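Local coordinates for sperm-specific class P protein 34 (PDB 1M1S) that is of unknown function but belongs to the family of major sperm protein, the protein that forms the motile filaments of amoeboid nematode sperm, at residues S46-G58 with K67-D80. Residues are numbered along the deposited sequence; the frame is centred on the assembly and turned at random.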
# COMPACT_ATOMS: atom_id res chain seq x y z
N SER A 46 -7.58 3.32 6.63
CA SER A 46 -8.60 4.14 7.28
C SER A 46 -9.66 3.29 7.94
O SER A 46 -10.16 3.60 9.02
CB SER A 46 -9.29 5.03 6.24
OG SER A 46 -10.21 4.27 5.49
N ASN A 47 -9.99 2.19 7.29
CA ASN A 47 -11.02 1.33 7.81
C ASN A 47 -10.60 -0.10 8.00
O ASN A 47 -10.81 -0.96 7.14
CB ASN A 47 -12.24 1.40 6.90
CG ASN A 47 -13.43 0.66 7.46
OD1 ASN A 47 -13.39 0.08 8.54
ND2 ASN A 47 -14.47 0.62 6.68
N ASN A 48 -10.03 -0.36 9.16
CA ASN A 48 -9.60 -1.69 9.48
C ASN A 48 -10.77 -2.51 10.02
O ASN A 48 -10.65 -3.19 11.03
CB ASN A 48 -8.49 -1.58 10.50
CG ASN A 48 -7.19 -1.90 9.91
OD1 ASN A 48 -6.98 -3.00 9.42
ND2 ASN A 48 -6.29 -0.95 9.91
N GLU A 49 -11.89 -2.48 9.30
CA GLU A 49 -13.09 -3.18 9.73
C GLU A 49 -14.04 -3.63 8.62
O GLU A 49 -15.01 -4.32 8.90
CB GLU A 49 -13.83 -2.30 10.73
CG GLU A 49 -15.12 -2.86 11.30
CD GLU A 49 -16.08 -1.74 11.66
OE1 GLU A 49 -15.57 -0.64 11.98
OE2 GLU A 49 -17.31 -1.93 11.58
N HIS A 50 -13.81 -3.17 7.39
CA HIS A 50 -14.60 -3.59 6.23
C HIS A 50 -13.51 -3.95 5.23
O HIS A 50 -13.75 -4.62 4.24
CB HIS A 50 -15.45 -2.48 5.63
CG HIS A 50 -16.45 -1.88 6.58
ND1 HIS A 50 -17.46 -2.63 7.17
CD2 HIS A 50 -16.57 -0.64 7.05
CE1 HIS A 50 -18.13 -1.84 7.99
NE2 HIS A 50 -17.62 -0.63 7.95
N TYR A 51 -12.30 -3.48 5.51
CA TYR A 51 -11.16 -3.74 4.67
C TYR A 51 -10.06 -4.50 5.40
O TYR A 51 -9.83 -4.30 6.59
CB TYR A 51 -10.62 -2.42 4.13
CG TYR A 51 -11.56 -1.79 3.14
CD1 TYR A 51 -12.36 -0.70 3.50
CD2 TYR A 51 -11.67 -2.28 1.85
CE1 TYR A 51 -13.25 -0.13 2.57
CE2 TYR A 51 -12.55 -1.73 0.93
CZ TYR A 51 -13.33 -0.65 1.29
OH TYR A 51 -14.21 -0.14 0.37
N ARG A 52 -9.43 -5.42 4.68
CA ARG A 52 -8.34 -6.24 5.18
C ARG A 52 -7.26 -6.18 4.12
O ARG A 52 -7.33 -6.88 3.10
CB ARG A 52 -8.82 -7.66 5.39
CG ARG A 52 -7.73 -8.72 5.51
CD ARG A 52 -8.37 -10.11 5.63
NE ARG A 52 -7.70 -11.17 4.87
CZ ARG A 52 -8.34 -12.20 4.30
NH1 ARG A 52 -9.66 -12.30 4.40
NH2 ARG A 52 -7.66 -13.12 3.64
N VAL A 53 -6.29 -5.30 4.35
CA VAL A 53 -5.17 -5.10 3.44
C VAL A 53 -3.91 -5.89 3.89
O VAL A 53 -3.65 -6.06 5.09
CB VAL A 53 -4.93 -3.58 3.24
CG1 VAL A 53 -3.97 -3.33 2.11
CG2 VAL A 53 -6.22 -2.92 2.96
N ARG A 54 -3.19 -6.46 2.92
CA ARG A 54 -2.00 -7.28 3.19
C ARG A 54 -0.96 -7.09 2.08
O ARG A 54 -1.30 -7.13 0.91
CB ARG A 54 -2.37 -8.77 3.25
CG ARG A 54 -3.48 -9.14 4.21
CD ARG A 54 -3.43 -10.59 4.58
NE ARG A 54 -4.51 -10.95 5.51
CZ ARG A 54 -4.68 -10.42 6.72
NH1 ARG A 54 -3.85 -9.50 7.17
NH2 ARG A 54 -5.70 -10.82 7.47
N PRO A 55 0.34 -6.93 2.43
CA PRO A 55 0.96 -6.88 3.77
C PRO A 55 0.78 -5.48 4.32
O PRO A 55 0.06 -4.68 3.73
CB PRO A 55 2.44 -7.15 3.45
CG PRO A 55 2.55 -7.26 1.94
CD PRO A 55 1.32 -6.63 1.39
N VAL A 56 1.35 -5.18 5.49
CA VAL A 56 1.25 -3.84 6.04
C VAL A 56 2.56 -3.15 5.70
O VAL A 56 2.59 -2.00 5.26
CB VAL A 56 1.03 -3.84 7.55
CG1 VAL A 56 0.95 -2.41 8.05
CG2 VAL A 56 -0.23 -4.58 7.88
N TYR A 57 3.64 -3.90 5.90
CA TYR A 57 5.00 -3.45 5.60
C TYR A 57 5.57 -4.32 4.49
O TYR A 57 5.02 -5.38 4.19
CB TYR A 57 5.87 -3.56 6.84
CG TYR A 57 5.57 -2.48 7.85
CD1 TYR A 57 4.58 -2.64 8.81
CD2 TYR A 57 6.26 -1.25 7.81
CE1 TYR A 57 4.27 -1.62 9.70
CE2 TYR A 57 5.95 -0.23 8.70
CZ TYR A 57 4.96 -0.42 9.64
OH TYR A 57 4.62 0.58 10.51
N GLY A 58 6.63 -3.87 3.85
CA GLY A 58 7.22 -4.69 2.79
C GLY A 58 8.23 -4.02 1.89
O GLY A 58 8.27 -2.79 1.81
N LYS A 67 3.13 -7.10 -4.51
CA LYS A 67 1.66 -7.02 -4.45
C LYS A 67 0.98 -6.62 -3.19
O LYS A 67 1.46 -6.90 -2.10
CB LYS A 67 0.99 -8.23 -5.08
CG LYS A 67 1.08 -9.49 -4.31
CD LYS A 67 -0.22 -10.24 -4.43
CE LYS A 67 -0.12 -11.63 -3.85
NZ LYS A 67 -1.47 -12.24 -3.84
N LEU A 68 -0.17 -6.01 -3.37
CA LEU A 68 -0.94 -5.58 -2.24
C LEU A 68 -2.31 -6.22 -2.30
O LEU A 68 -2.95 -6.19 -3.34
CB LEU A 68 -1.10 -4.03 -2.26
CG LEU A 68 -1.75 -3.32 -1.08
CD1 LEU A 68 -1.00 -3.63 0.23
CD2 LEU A 68 -1.77 -1.81 -1.34
N ASP A 69 -2.71 -6.84 -1.18
CA ASP A 69 -3.99 -7.51 -1.05
C ASP A 69 -4.95 -6.76 -0.12
O ASP A 69 -4.72 -6.74 1.09
CB ASP A 69 -3.80 -8.95 -0.60
CG ASP A 69 -3.11 -9.80 -1.60
OD1 ASP A 69 -2.95 -9.26 -2.73
OD2 ASP A 69 -2.75 -10.95 -1.31
N ILE A 70 -5.97 -6.10 -0.69
CA ILE A 70 -7.03 -5.37 0.05
C ILE A 70 -8.27 -6.28 -0.03
O ILE A 70 -8.57 -6.75 -1.12
CB ILE A 70 -7.30 -3.99 -0.63
CG1 ILE A 70 -6.00 -3.31 -0.90
CG2 ILE A 70 -8.27 -3.18 0.14
CD1 ILE A 70 -6.08 -2.03 -1.73
N ASN A 71 -8.97 -6.53 1.07
CA ASN A 71 -10.13 -7.42 0.99
C ASN A 71 -11.36 -6.77 1.61
O ASN A 71 -11.39 -6.48 2.81
CB ASN A 71 -9.82 -8.77 1.61
CG ASN A 71 -10.94 -9.79 1.40
OD1 ASN A 71 -11.53 -9.86 0.33
ND2 ASN A 71 -11.27 -10.54 2.46
N ARG A 72 -12.37 -6.51 0.78
CA ARG A 72 -13.61 -5.92 1.25
C ARG A 72 -14.50 -6.99 1.86
O ARG A 72 -14.66 -8.10 1.33
CB ARG A 72 -14.35 -5.17 0.11
CG ARG A 72 -15.76 -4.64 0.44
CD ARG A 72 -15.77 -3.43 1.40
NE ARG A 72 -17.12 -3.14 1.89
CZ ARG A 72 -17.48 -2.05 2.57
NH1 ARG A 72 -16.58 -1.11 2.87
NH2 ARG A 72 -18.75 -1.85 2.91
N LEU A 73 -15.00 -6.64 3.04
CA LEU A 73 -15.88 -7.48 3.84
C LEU A 73 -17.25 -6.79 3.92
O LEU A 73 -17.36 -5.58 3.67
CB LEU A 73 -15.30 -7.60 5.25
CG LEU A 73 -13.87 -8.15 5.30
CD1 LEU A 73 -13.13 -7.57 6.50
CD2 LEU A 73 -13.89 -9.67 5.30
N PRO A 74 -18.31 -7.54 4.25
CA PRO A 74 -19.64 -6.92 4.36
C PRO A 74 -19.67 -5.66 5.25
O PRO A 74 -19.16 -5.65 6.37
CB PRO A 74 -20.49 -8.04 4.97
CG PRO A 74 -19.82 -9.31 4.60
CD PRO A 74 -18.37 -9.02 4.32
N GLY A 75 -20.19 -4.57 4.69
CA GLY A 75 -20.30 -3.34 5.46
C GLY A 75 -21.11 -2.29 4.71
O GLY A 75 -21.68 -2.61 3.66
N PRO A 76 -21.17 -1.04 5.19
CA PRO A 76 -21.92 0.05 4.56
C PRO A 76 -21.26 0.61 3.32
O PRO A 76 -20.03 0.61 3.22
CB PRO A 76 -21.91 1.12 5.64
CG PRO A 76 -20.60 0.93 6.29
CD PRO A 76 -20.54 -0.57 6.44
N PRO A 77 -22.06 1.11 2.37
CA PRO A 77 -21.50 1.70 1.15
C PRO A 77 -20.91 3.09 1.43
O PRO A 77 -21.64 4.08 1.54
CB PRO A 77 -22.72 1.80 0.22
CG PRO A 77 -23.86 1.90 1.16
CD PRO A 77 -23.50 0.86 2.19
N LYS A 78 -19.59 3.16 1.56
CA LYS A 78 -18.90 4.42 1.78
C LYS A 78 -17.52 4.38 1.14
O LYS A 78 -17.11 3.38 0.57
CB LYS A 78 -18.77 4.75 3.27
CG LYS A 78 -17.82 3.87 4.03
CD LYS A 78 -17.76 4.30 5.49
CE LYS A 78 -16.51 5.13 5.82
NZ LYS A 78 -16.42 6.47 5.19
N GLU A 79 -16.81 5.48 1.25
CA GLU A 79 -15.48 5.58 0.71
C GLU A 79 -14.47 5.61 1.86
O GLU A 79 -14.75 6.16 2.94
CB GLU A 79 -15.39 6.81 -0.19
CG GLU A 79 -16.35 6.70 -1.38
CD GLU A 79 -16.28 7.87 -2.36
OE1 GLU A 79 -15.42 8.77 -2.19
OE2 GLU A 79 -17.11 7.88 -3.30
N ASP A 80 -13.32 4.97 1.63
CA ASP A 80 -12.23 4.91 2.60
C ASP A 80 -10.91 5.02 1.85
O ASP A 80 -10.91 5.06 0.62
CB ASP A 80 -12.29 3.60 3.37
CG ASP A 80 -13.35 3.61 4.42
OD1 ASP A 80 -13.15 4.29 5.44
OD2 ASP A 80 -14.40 2.98 4.23
O HOH W 1 -15.29 2.14 1.70
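The guanidinium of Arg72 sits in the corner between His50 and Tyr51: His50 CB lies over one face, 3.3 Å from NH1, while Tyr51 CE1 meets it at the edge, in plane. The Tyr51 ring stands 65° from that guanidinium and takes Asp80 OD2 at its own edge; Pro76 N sits above one face of the His50 ring, offset toward its rim. All this closes one end of an antiparallel β-hairpin, strands 51-60 and 65-72, in the immunoglobulin-like MSP domain, and illustrates how a bent arginine can tie a strand to the loop that follows it. Arg72 turns at its second side-chain torsion (chi2 72°), which brings the guanidinium back beside Tyr51; NH2 then donates to Pro76 O from above the carbonyl plane, and NE to Ala22 O.

Further along the hairpin, Tyr51, Val53, Leu68 and Ile70 share the face turned to the interior, where Ile82 of strand 79-89 meets both Val53 and Ile70. Val53 splits its branches: CG1 touches Leu68 CD1 at 3.5 Å, and CG2 presses tightly on Ile70 CG2. On the other face, Lys67 NZ bridges to the syn lone pair of Asp69 OD2. Among the backbone bonds are Leu73 N to His50 O (2.7 Å), Arg52 N to Asn71 O (2.9 Å) and Asp69 N to Arg54 O, the carbonyl of the cis Arg54-Pro55 peptide.

Asp80 belongs to the Arg72 end, beside the Tyr51 edge. Ser46 OG donates to its OD1 on the anti side (2.9 Å), whereas a water lies 2.8 Å from Asp80 OD2 and 2.9 Å from Tyr51 OH.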